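Local coordinates for TonB-dependent siderophore receptor (Pseudomonas aeruginosa 39016, PDB 5NEC), which is an outer-membrane receptor, PiuD, that probably takes up iron-loaded siderophores, and may admit siderophore-drug conjugates, with energy passed on through TonB, at residues R330-R335 / V379-G384; T55-Q60 / R75-I80; I441-N444 / Q448-I451. One frame throughout, in Å; residues are numbered along the deposited sequence.

Contact 1. Residues R330-R335 / V379-G384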
ATOM      1  N   ARG A 330      27.195   5.696  11.584  1.00 33.95           N
ATOM      2  CA  ARG A 330      25.956   6.364  11.148  1.00 35.84           C
ATOM      3  C   ARG A 330      26.054   6.751   9.683  1.00 36.38           C
ATOM      4  O   ARG A 330      26.343   7.882   9.331  1.00 37.76           O
ATOM      5  CB  ARG A 330      25.657   7.588  11.989  1.00 35.34           C
ATOM      6  CG  ARG A 330      25.196   7.221  13.381  1.00 36.28           C
ATOM      7  CD  ARG A 330      25.142   8.474  14.226  1.00 36.36           C
ATOM      8  NE  ARG A 330      24.479   8.301  15.512  1.00 35.11           N
ATOM      9  CZ  ARG A 330      24.821   8.932  16.639  1.00 34.89           C
ATOM     10  NH1 ARG A 330      25.862   9.762  16.679  1.00 35.76           N
ATOM     11  NH2 ARG A 330      24.140   8.702  17.757  1.00 34.53           N
ATOM     12  N   ARG A 331      25.834   5.769   8.830  1.00 38.56           N
ATOM     13  CA  ARG A 331      25.806   6.018   7.407  1.00 41.13           C
ATOM     14  C   ARG A 331      24.533   6.816   7.092  1.00 40.37           C
ATOM     15  O   ARG A 331      23.438   6.620   7.661  1.00 38.06           O
ATOM     16  CB  ARG A 331      25.894   4.736   6.588  1.00 44.38           C
ATOM     17  CG  ARG A 331      24.837   4.480   5.550  1.00 47.81           C
ATOM     18  CD  ARG A 331      24.940   5.229   4.243  1.00 49.00           C
ATOM     19  NE  ARG A 331      24.538   4.263   3.216  1.00 51.66           N
ATOM     20  CZ  ARG A 331      24.131   4.514   1.977  1.00 52.26           C
ATOM     21  NH1 ARG A 331      24.066   5.748   1.482  1.00 53.80           N
ATOM     22  NH2 ARG A 331      23.793   3.490   1.221  1.00 55.08           N
ATOM     23  N   GLN A 332      24.716   7.693   6.144  1.00 38.97           N
ATOM     24  CA  GLN A 332      23.773   8.698   5.788  1.00 40.37           C
ATOM     25  C   GLN A 332      23.211   8.274   4.448  1.00 40.23           C
ATOM     26  O   GLN A 332      23.953   7.944   3.539  1.00 38.65           O
ATOM     27  CB  GLN A 332      24.562  10.001   5.724  1.00 42.72           C
ATOM     28  CG  GLN A 332      23.961  11.105   4.947  1.00 44.77           C
ATOM     29  CD  GLN A 332      24.052  10.940   3.457  1.00 43.18           C
ATOM     30  OE1 GLN A 332      23.016  10.954   2.804  1.00 45.58           O
ATOM     31  NE2 GLN A 332      25.243  10.759   2.912  1.00 40.91           N
ATOM     32  N   ASN A 333      21.896   8.253   4.322  1.00 41.77           N
ATOM     33  CA  ASN A 333      21.284   8.075   3.015  1.00 41.63           C
ATOM     34  C   ASN A 333      20.282   9.186   2.807  1.00 41.26           C
ATOM     35  O   ASN A 333      19.770   9.769   3.776  1.00 39.82           O
ATOM     36  CB  ASN A 333      20.607   6.719   2.922  1.00 42.70           C
ATOM     37  CG  ASN A 333      20.567   6.173   1.496  1.00 45.13           C
ATOM     38  OD1 ASN A 333      20.757   6.894   0.509  1.00 42.82           O
ATOM     39  ND2 ASN A 333      20.332   4.881   1.387  1.00 46.90           N
ATOM     40  N   ASN A 334      20.031   9.510   1.543  1.00 41.72           N
ATOM     41  CA  ASN A 334      19.178  10.645   1.224  1.00 42.73           C
ATOM     42  C   ASN A 334      18.559  10.557  -0.151  1.00 46.97           C
ATOM     43  O   ASN A 334      19.019   9.813  -1.028  1.00 44.17           O
ATOM     44  CB  ASN A 334      19.958  11.957   1.342  1.00 41.19           C
ATOM     45  CG  ASN A 334      20.958  12.140   0.233  1.00 41.65           C
ATOM     46  OD1 ASN A 334      20.597  12.471  -0.892  1.00 44.11           O
ATOM     47  ND2 ASN A 334      22.225  11.952   0.542  1.00 39.11           N
ATOM     48  N   ARG A 335      17.506  11.350  -0.322  1.00 53.03           N
ATOM     49  CA  ARG A 335      16.871  11.526  -1.614  1.00 55.79           C
ATOM     50  C   ARG A 335      16.105  12.853  -1.670  1.00 52.04           C
ATOM     51  O   ARG A 335      15.370  13.209  -0.741  1.00 47.08           O
ATOM     52  CB  ARG A 335      15.937  10.370  -1.908  1.00 63.35           C
ATOM     53  CG  ARG A 335      15.478  10.356  -3.360  1.00 73.82           C
ATOM     54  CD  ARG A 335      14.833   9.048  -3.789  1.00 81.28           C
ATOM     55  NE  ARG A 335      14.142   8.368  -2.688  1.00 86.86           N
ATOM     56  CZ  ARG A 335      13.019   8.786  -2.095  1.00 89.29           C
ATOM     57  NH1 ARG A 335      12.411   9.919  -2.454  1.00 89.68           N
ATOM     58  NH2 ARG A 335      12.518   8.067  -1.104  1.00 89.65           N
ATOM     59  N   VAL A 379      27.265  14.641   1.906  1.00 40.89           N
ATOM     60  CA  VAL A 379      27.328  14.719   3.369  1.00 42.44           C
ATOM     61  C   VAL A 379      28.652  14.128   3.866  1.00 45.18           C
ATOM     62  O   VAL A 379      29.032  13.045   3.463  1.00 46.22           O
ATOM     63  CB  VAL A 379      26.186  13.940   4.034  1.00 41.52           C
ATOM     64  CG1 VAL A 379      26.165  14.172   5.544  1.00 42.31           C
ATOM     65  CG2 VAL A 379      24.834  14.301   3.419  1.00 43.41           C
ATOM     66  N   ASP A 380      29.341  14.837   4.749  1.00 46.92           N
ATOM     67  CA  ASP A 380      30.547  14.309   5.367  1.00 48.50           C
ATOM     68  C   ASP A 380      30.192  13.401   6.551  1.00 45.42           C
ATOM     69  O   ASP A 380      29.752  13.887   7.598  1.00 46.69           O
ATOM     70  CB  ASP A 380      31.439  15.462   5.844  1.00 53.14           C
ATOM     71  CG  ASP A 380      32.821  15.004   6.298  1.00 55.52           C
ATOM     72  OD1 ASP A 380      33.180  13.801   6.139  1.00 55.94           O
ATOM     73  OD2 ASP A 380      33.547  15.891   6.803  1.00 58.79           O
ATOM     74  N   THR A 381      30.385  12.092   6.373  1.00 42.71           N
ATOM     75  CA  THR A 381      30.276  11.125   7.462  1.00 42.53           C
ATOM     76  C   THR A 381      31.612  10.410   7.835  1.00 42.68           C
ATOM     77  O   THR A 381      31.602   9.319   8.410  1.00 43.36           O
ATOM     78  CB  THR A 381      29.220  10.069   7.126  1.00 40.90           C
ATOM     79  OG1 THR A 381      29.586   9.437   5.903  1.00 39.91           O
ATOM     80  CG2 THR A 381      27.815  10.719   7.014  1.00 41.53           C
ATOM     81  N   ASN A 382      32.741  11.040   7.538  1.00 41.91           N
ATOM     82  CA  ASN A 382      34.053  10.442   7.744  1.00 43.13           C
ATOM     83  C   ASN A 382      34.296  10.196   9.237  1.00 43.33           C
ATOM     84  O   ASN A 382      34.244  11.134  10.032  1.00 42.19           O
ATOM     85  CB  ASN A 382      35.120  11.388   7.197  1.00 44.18           C
ATOM     86  CG  ASN A 382      36.515  10.786   7.178  1.00 45.15           C
ATOM     87  OD1 ASN A 382      36.822   9.797   7.830  1.00 47.78           O
ATOM     88  ND2 ASN A 382      37.374  11.392   6.391  1.00 48.14           N
ATOM     89  N   THR A 383      34.569   8.939   9.603  1.00 42.93           N
ATOM     90  CA  THR A 383      34.786   8.572  11.015  1.00 43.44           C
ATOM     91  C   THR A 383      36.176   8.906  11.537  1.00 41.65           C
ATOM     92  O   THR A 383      36.378   8.933  12.743  1.00 41.48           O
ATOM     93  CB  THR A 383      34.581   7.071  11.264  1.00 43.32           C
ATOM     94  OG1 THR A 383      35.579   6.321  10.553  1.00 43.11           O
ATOM     95  CG2 THR A 383      33.179   6.629  10.857  1.00 43.10           C
ATOM     96  N   GLY A 384      37.112   9.147  10.630  1.00 42.26           N
ATOM     97  CA  GLY A 384      38.515   9.339  10.979  1.00 44.18           C
ATOM     98  C   GLY A 384      39.324   8.056  10.848  1.00 44.72           C
ATOM     99  O   GLY A 384      40.533   8.127  10.843  1.00 45.50           O
TER
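Val379 lies over the side-chain amide of Gln332. Its CG2 methyl stands above the amide plane, 3.5 Å from Gln332 CD, and Val379 CB sits 3.5 Å from NE2 of the same glutamine. The two side chains meet at an oblique angle. Asn334 ND2 reaches Gln332 OE1 at 2.6 Å in a nearly straight hydrogen bond. The acceptor lies in the amide plane of Asn334, but the donor is tilted 27° from the carbonyl plane of Gln332. The valine above and this bond together should restrict rotation of the amide. A second flat group belongs to Arg331. One face of its guanidinium carries Asn333 ND2, 3.4 Å above the plane and shifted toward the rim. Arg331 NH1 also bonds to Gln332 O.

The aliphatic part of Gln332 completes the contact. CG is anti to the backbone N (chi1 160°) and the chain then bends at chi2, which lays the amide against Val379. Gln332 CB meets Thr381 CG2 at 3.6 Å. The same methyl is 3.9 Å from Arg330 O, a plain van der Waals approach. No hydrogen bond crosses between the two segments. Residues 379-384 hold their own shape with two consecutive Asx turns, Asp380 OD1 to Asn382 N and Asn382 OD1 to Gly384 N.

The contact lies where strand 357-379 gives way to a long loop, beside its antiparallel partner 327-354. Such long loops lie on the extracellular side in TonB-dependent receptors. Asn334 OD1 still receives a bond from Tyr377 N. At the start of the segment, Arg330 bonds through its backbone to Asn402 and forms a salt bridge with Asp413. On the other flank, strand 296-316 supplies Leu312, which touches Gln332.

Contact 2. Residues T55-Q60 / R75-I80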
ATOM      1  N   THR A  55      -9.638  -8.937  -2.924  1.00 53.54           N
ATOM      2  CA  THR A  55     -10.067  -8.661  -1.552  1.00 54.08           C
ATOM      3  C   THR A  55     -10.257  -7.163  -1.372  1.00 52.62           C
ATOM      4  O   THR A  55      -9.345  -6.376  -1.639  1.00 53.97           O
ATOM      5  CB  THR A  55      -9.043  -9.159  -0.508  1.00 55.02           C
ATOM      6  OG1 THR A  55      -8.782 -10.551  -0.715  1.00 58.11           O
ATOM      7  CG2 THR A  55      -9.538  -8.922   0.926  1.00 53.76           C
ATOM      8  N   VAL A  56     -11.440  -6.769  -0.917  1.00 50.43           N
ATOM      9  CA  VAL A  56     -11.712  -5.378  -0.612  1.00 49.78           C
ATOM     10  C   VAL A  56     -11.639  -5.172   0.907  1.00 48.97           C
ATOM     11  O   VAL A  56     -12.282  -5.883   1.659  1.00 47.02           O
ATOM     12  CB  VAL A  56     -13.065  -4.940  -1.198  1.00 50.24           C
ATOM     13  CG1 VAL A  56     -13.360  -3.483  -0.834  1.00 50.42           C
ATOM     14  CG2 VAL A  56     -13.058  -5.152  -2.715  1.00 50.28           C
ATOM     15  N   VAL A  57     -10.800  -4.237   1.351  1.00 49.73           N
ATOM     16  CA  VAL A  57     -10.799  -3.819   2.747  1.00 50.85           C
ATOM     17  C   VAL A  57     -11.823  -2.700   2.845  1.00 51.47           C
ATOM     18  O   VAL A  57     -11.566  -1.594   2.357  1.00 52.56           O
ATOM     19  CB  VAL A  57      -9.428  -3.323   3.238  1.00 50.05           C
ATOM     20  CG1 VAL A  57      -9.486  -3.008   4.741  1.00 49.77           C
ATOM     21  CG2 VAL A  57      -8.363  -4.364   2.934  1.00 51.06           C
ATOM     22  N   PRO A  58     -12.992  -2.984   3.447  1.00 52.74           N
ATOM     23  CA  PRO A  58     -14.045  -1.973   3.502  1.00 54.04           C
ATOM     24  C   PRO A  58     -13.827  -0.924   4.581  1.00 55.63           C
ATOM     25  O   PRO A  58     -13.074  -1.149   5.535  1.00 55.19           O
ATOM     26  CB  PRO A  58     -15.289  -2.789   3.812  1.00 54.64           C
ATOM     27  CG  PRO A  58     -14.778  -3.919   4.638  1.00 55.17           C
ATOM     28  CD  PRO A  58     -13.374  -4.201   4.188  1.00 53.88           C
ATOM     29  N   LYS A  59     -14.510   0.202   4.411  1.00 59.33           N
ATOM     30  CA  LYS A  59     -14.501   1.324   5.350  1.00 62.73           C
ATOM     31  C   LYS A  59     -14.541   0.906   6.818  1.00 61.34           C
ATOM     32  O   LYS A  59     -13.800   1.435   7.640  1.00 59.17           O
ATOM     33  CB  LYS A  59     -15.712   2.223   5.065  1.00 65.66           C
ATOM     34  CG  LYS A  59     -15.715   3.559   5.806  1.00 69.78           C
ATOM     35  CD  LYS A  59     -17.123   4.117   5.982  1.00 73.82           C
ATOM     36  CE  LYS A  59     -17.747   4.479   4.647  1.00 76.12           C
ATOM     37  NZ  LYS A  59     -19.232   4.536   4.671  1.00 78.09           N
ATOM     38  N   GLN A  60     -15.430  -0.028   7.137  1.00 61.07           N
ATOM     39  CA  GLN A  60     -15.707  -0.400   8.517  1.00 59.35           C
ATOM     40  C   GLN A  60     -14.534  -1.123   9.159  1.00 59.44           C
ATOM     41  O   GLN A  60     -14.305  -0.946  10.358  1.00 59.92           O
ATOM     42  CB  GLN A  60     -16.969  -1.274   8.612  1.00 61.15           C
ATOM     43  CG  GLN A  60     -17.594  -1.324  10.002  1.00 61.86           C
ATOM     44  CD  GLN A  60     -17.908   0.054  10.548  1.00 62.58           C
ATOM     45  OE1 GLN A  60     -18.400   0.920   9.836  1.00 65.50           O
ATOM     46  NE2 GLN A  60     -17.580   0.275  11.799  1.00 63.62           N
ATOM     47  N   ARG A  75      -2.415  -4.844   6.856  1.00 51.20           N
ATOM     48  CA  ARG A  75      -2.127  -5.969   7.747  1.00 51.57           C
ATOM     49  C   ARG A  75      -3.271  -6.994   7.810  1.00 51.89           C
ATOM     50  O   ARG A  75      -3.028  -8.157   8.114  1.00 49.98           O
ATOM     51  CB  ARG A  75      -1.730  -5.489   9.157  1.00 53.69           C
ATOM     52  CG  ARG A  75      -2.856  -5.258  10.171  1.00 57.77           C
ATOM     53  CD  ARG A  75      -2.340  -4.466  11.373  1.00 59.40           C
ATOM     54  NE  ARG A  75      -3.295  -4.353  12.482  1.00 61.01           N
ATOM     55  CZ  ARG A  75      -4.183  -3.368  12.677  1.00 63.32           C
ATOM     56  NH1 ARG A  75      -4.340  -2.347  11.825  1.00 64.62           N
ATOM     57  NH2 ARG A  75      -4.952  -3.416  13.757  1.00 67.14           N
ATOM     58  N   THR A  76      -4.504  -6.552   7.510  1.00 52.04           N
ATOM     59  CA  THR A  76      -5.678  -7.439   7.414  1.00 51.73           C
ATOM     60  C   THR A  76      -5.726  -8.361   6.184  1.00 50.03           C
ATOM     61  O   THR A  76      -6.540  -9.253   6.141  1.00 51.96           O
ATOM     62  CB  THR A  76      -7.011  -6.630   7.462  1.00 52.23           C
ATOM     63  OG1 THR A  76      -7.007  -5.598   6.462  1.00 52.95           O
ATOM     64  CG2 THR A  76      -7.219  -6.015   8.821  1.00 51.74           C
ATOM     65  N   VAL A  77      -4.889  -8.131   5.187  1.00 51.09           N
ATOM     66  CA  VAL A  77      -4.847  -8.972   3.999  1.00 51.02           C
ATOM     67  C   VAL A  77      -3.489  -9.664   3.954  1.00 52.10           C
ATOM     68  O   VAL A  77      -2.476  -9.020   3.663  1.00 51.55           O
ATOM     69  CB  VAL A  77      -5.059  -8.143   2.718  1.00 49.83           C
ATOM     70  CG1 VAL A  77      -4.992  -9.039   1.490  1.00 50.08           C
ATOM     71  CG2 VAL A  77      -6.402  -7.429   2.789  1.00 51.41           C
ATOM     72  N   PRO A  78      -3.462 -10.982   4.200  1.00 53.83           N
ATOM     73  CA  PRO A  78      -2.186 -11.692   4.355  1.00 52.55           C
ATOM     74  C   PRO A  78      -1.404 -11.799   3.065  1.00 51.89           C
ATOM     75  O   PRO A  78      -1.982 -11.799   1.983  1.00 51.05           O
ATOM     76  CB  PRO A  78      -2.626 -13.084   4.809  1.00 55.17           C
ATOM     77  CG  PRO A  78      -3.945 -13.279   4.117  1.00 55.58           C
ATOM     78  CD  PRO A  78      -4.603 -11.923   4.115  1.00 54.52           C
ATOM     79  N   GLY A  79      -0.085 -11.885   3.189  1.00 54.86           N
ATOM     80  CA  GLY A  79       0.811 -12.019   2.019  1.00 55.52           C
ATOM     81  C   GLY A  79       1.210 -10.729   1.297  1.00 53.15           C
ATOM     82  O   GLY A  79       1.808 -10.781   0.219  1.00 55.31           O
ATOM     83  N   ILE A  80       0.858  -9.581   1.862  1.00 50.91           N
ATOM     84  CA  ILE A  80       1.265  -8.288   1.316  1.00 51.65           C
ATOM     85  C   ILE A  80       2.336  -7.787   2.264  1.00 50.67           C
ATOM     86  O   ILE A  80       2.038  -7.482   3.413  1.00 51.07           O
ATOM     87  CB  ILE A  80       0.091  -7.277   1.240  1.00 51.66           C
ATOM     88  CG1 ILE A  80      -1.065  -7.882   0.439  1.00 52.21           C
ATOM     89  CG2 ILE A  80       0.543  -5.961   0.608  1.00 50.88           C
ATOM     90  CD1 ILE A  80      -2.166  -6.902   0.156  1.00 53.69           C
TER
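The plug domain, the globular part that fills the barrel of a TonB-dependent receptor, contains this contact. Its strand 54-57 packs here against the loop that follows helix 70-74. Val57 and Val77 form the centre. Their CG2 methyls are 3.6 Å apart, and the side chains cross at a slant. Val77 CG2 also lies 3.9 Å from Thr55 CG2. One methyl of the loop therefore touches two side chains, from alternate residues on the same side of the strand.

Val77 holds CG1 anti to the backbone N (chi1 179°), and this turns its other methyl, CG2, to the strand. Thr55 presents its methyl to Val77 and slides past it in the opposite direction. Thr76 adds a polar atom at the edge of this apolar patch. Its OG1 lies 4.0 Å from both Val57 CG1 and Val57 CG2, which is a van der Waals approach. The hydroxyl has a hydrogen bond to Ala73 O, in the last turn of helix 70-74, which satisfies it away from the strand. No hydrogen bond joins the two segments, and their backbones stay well apart, with 7.6 Å between Thr55 CA and Val77 CA.

Strand 54-57 is hydrogen-bonded to plug strand 124-130, through Thr55 with Val129 and Val57 with Ile127. Phe599 from barrel strand 596-609 touches Thr55, Val57 and Thr76, so the barrel wall borders the contact. Next to it, Arg75 makes a salt bridge to Asp682 of barrel strand 674-688. Pro78 rests on Ser640 and Ser642 of strand 639-650.

Contact 3. Residues I441-N444 / Q448-I451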
ATOM      1  N   ILE A 441     -19.041 -12.182 -20.989  1.00 58.27           N
ATOM      2  CA  ILE A 441     -20.157 -12.734 -21.755  1.00 60.71           C
ATOM      3  C   ILE A 441     -20.926 -13.709 -20.872  1.00 60.48           C
ATOM      4  O   ILE A 441     -20.340 -14.660 -20.370  1.00 61.29           O
ATOM      5  CB  ILE A 441     -19.638 -13.446 -23.024  1.00 62.35           C
ATOM      6  CG1 ILE A 441     -18.608 -12.544 -23.744  1.00 63.60           C
ATOM      7  CG2 ILE A 441     -20.801 -13.819 -23.911  1.00 62.82           C
ATOM      8  CD1 ILE A 441     -18.044 -13.080 -25.041  1.00 63.91           C
ATOM      9  N   ASP A 442     -22.216 -13.465 -20.646  1.00 61.46           N
ATOM     10  CA  ASP A 442     -23.084 -14.453 -19.967  1.00 62.47           C
ATOM     11  C   ASP A 442     -23.584 -15.410 -21.014  1.00 62.49           C
ATOM     12  O   ASP A 442     -24.416 -15.035 -21.839  1.00 63.74           O
ATOM     13  CB  ASP A 442     -24.302 -13.821 -19.297  1.00 63.86           C
ATOM     14  CG  ASP A 442     -23.948 -12.917 -18.154  1.00 65.93           C
ATOM     15  OD1 ASP A 442     -23.012 -13.249 -17.390  1.00 69.71           O
ATOM     16  OD2 ASP A 442     -24.623 -11.866 -18.011  1.00 68.16           O
ATOM     17  N   LEU A 443     -23.067 -16.637 -20.994  1.00 62.93           N
ATOM     18  CA  LEU A 443     -23.492 -17.677 -21.934  1.00 64.47           C
ATOM     19  C   LEU A 443     -24.885 -18.202 -21.546  1.00 64.87           C
ATOM     20  O   LEU A 443     -25.768 -18.292 -22.388  1.00 64.70           O
ATOM     21  CB  LEU A 443     -22.452 -18.797 -22.018  1.00 63.21           C
ATOM     22  CG  LEU A 443     -21.059 -18.345 -22.491  1.00 63.00           C
ATOM     23  CD1 LEU A 443     -20.062 -19.493 -22.405  1.00 63.45           C
ATOM     24  CD2 LEU A 443     -21.084 -17.783 -23.903  1.00 61.83           C
ATOM     25  N   ASN A 444     -25.052 -18.547 -20.273  1.00 66.00           N
ATOM     26  CA  ASN A 444     -26.369 -18.780 -19.647  1.00 68.31           C
ATOM     27  C   ASN A 444     -26.229 -18.455 -18.158  1.00 70.11           C
ATOM     28  O   ASN A 444     -25.217 -17.878 -17.768  1.00 70.04           O
ATOM     29  CB  ASN A 444     -26.888 -20.214 -19.897  1.00 67.51           C
ATOM     30  CG  ASN A 444     -25.929 -21.296 -19.418  1.00 67.80           C
ATOM     31  OD1 ASN A 444     -25.214 -21.151 -18.414  1.00 65.84           O
ATOM     32  ND2 ASN A 444     -25.917 -22.404 -20.141  1.00 67.81           N
ATOM     33  N   GLN A 448     -20.071 -18.131 -17.630  1.00 67.29           N
ATOM     34  CA  GLN A 448     -19.584 -16.818 -18.064  1.00 67.28           C
ATOM     35  C   GLN A 448     -18.153 -16.930 -18.580  1.00 65.32           C
ATOM     36  O   GLN A 448     -17.374 -17.732 -18.066  1.00 63.15           O
ATOM     37  CB  GLN A 448     -19.591 -15.825 -16.910  1.00 68.30           C
ATOM     38  CG  GLN A 448     -20.925 -15.682 -16.210  1.00 69.76           C
ATOM     39  CD  GLN A 448     -20.897 -14.745 -15.023  1.00 72.97           C
ATOM     40  OE1 GLN A 448     -21.531 -15.029 -14.009  1.00 76.73           O
ATOM     41  NE2 GLN A 448     -20.178 -13.621 -15.134  1.00 73.93           N
ATOM     42  N   VAL A 449     -17.812 -16.122 -19.582  1.00 64.59           N
ATOM     43  CA  VAL A 449     -16.450 -16.046 -20.107  1.00 65.07           C
ATOM     44  C   VAL A 449     -15.970 -14.612 -20.035  1.00 64.23           C
ATOM     45  O   VAL A 449     -16.687 -13.716 -20.455  1.00 64.55           O
ATOM     46  CB  VAL A 449     -16.385 -16.519 -21.567  1.00 66.15           C
ATOM     47  CG1 VAL A 449     -15.017 -16.231 -22.176  1.00 66.85           C
ATOM     48  CG2 VAL A 449     -16.701 -18.000 -21.645  1.00 67.09           C
ATOM     49  N   ASN A 450     -14.758 -14.409 -19.508  1.00 66.23           N
ATOM     50  CA  ASN A 450     -14.076 -13.102 -19.456  1.00 67.10           C
ATOM     51  C   ASN A 450     -12.884 -13.130 -20.390  1.00 64.95           C
ATOM     52  O   ASN A 450     -12.099 -14.054 -20.344  1.00 64.71           O
ATOM     53  CB  ASN A 450     -13.550 -12.786 -18.051  1.00 70.13           C
ATOM     54  CG  ASN A 450     -14.663 -12.430 -17.077  1.00 74.95           C
ATOM     55  OD1 ASN A 450     -14.623 -11.397 -16.411  1.00 78.14           O
ATOM     56  ND2 ASN A 450     -15.664 -13.294 -16.981  1.00 79.52           N
ATOM     57  N   ILE A 451     -12.756 -12.117 -21.233  1.00 63.09           N
ATOM     58  CA  ILE A 451     -11.564 -11.899 -22.037  1.00 60.83           C
ATOM     59  C   ILE A 451     -11.140 -10.451 -21.847  1.00 60.41           C
ATOM     60  O   ILE A 451     -11.985  -9.568 -21.673  1.00 60.05           O
ATOM     61  CB  ILE A 451     -11.783 -12.235 -23.522  1.00 61.50           C
ATOM     62  CG1 ILE A 451     -12.964 -11.449 -24.106  1.00 61.65           C
ATOM     63  CG2 ILE A 451     -12.016 -13.734 -23.670  1.00 63.01           C
ATOM     64  CD1 ILE A 451     -13.158 -11.650 -25.594  1.00 63.25           C
TER
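Ile441 O is approached by two groups of the neighbouring strand. Val449 N donates a hydrogen bond to Ile441 O at 3.0 Å. Gln448 CA comes to 3.2 Å of Ile441 O in a CA-H...O contact. The return bond, Ile441 N to Val449 O, is 2.9 Å long. Ile441 and Val449 are thus an antiparallel hydrogen-bonded pair. Asp442 and Gln448 follow as a non-hydrogen-bonded pair, with CA atoms 4.6 Å apart.

The side chains divide between the two faces of the sheet. Asp442 and Gln448 lie side by side on one face, pointing the same way. Asp442 OD1 touches the glutamine chain, 3.4 Å from Gln448 CG and 3.6 Å from Gln448 NE2. The carboxylate and amide planes are nearly perpendicular, 86° apart. Gln448 CG is anti to the carbonyl carbon (chi1 -54°), and the chain runs on extended, which carries its amide alongside the carboxylate. Ile441 and Val449 occupy the other face. Leu443 reaches toward the same valine, and its CD1 is 3.8 Å from Val449 CG2.

Strands 426-444 and 447-464 form a tight hairpin of the barrel. Asn444 OD1 takes a bond from Gln446 N in the turn. Asp442 also bonds through its backbone to Lys358 of strand 357-379, on the other flank of strand 426-444, and Gln448 to Val487 of strand 471-488.

The chemistry implies an inside and an outside. Gln448 touches Asp49 of the plug region, so the polar face probably looks into the barrel. The face of Ile441 and Val449 is apolar and is consistent with the outer wall, perhaps near lipid. Backbone bonds fix the pairing. The side chains add packing, with no hydrogen bond between them; the carboxylate beside the amide may add a weak electrostatic term.

How the contacts relate
Contact 2 is buried in the plug, contact 1 is partly buried at one end of the barrel wall, and contact 3 is a surface contact at the other end. The centres of contacts 1 and 3 are about 59 Å apart, on opposite sides of the chain's centre, although both belong to the barrel and are reached by strand 357-379. Only contact 3 has hydrogen bonds between its segments, as expected for adjacent strands of a hairpin. Contacts 1 and 2 each set a strand against a loop, mainly through side chains. Contact 2 relies mostly on methyl groups, whereas contact 1 places a valine on an amide among charged and polar neighbours.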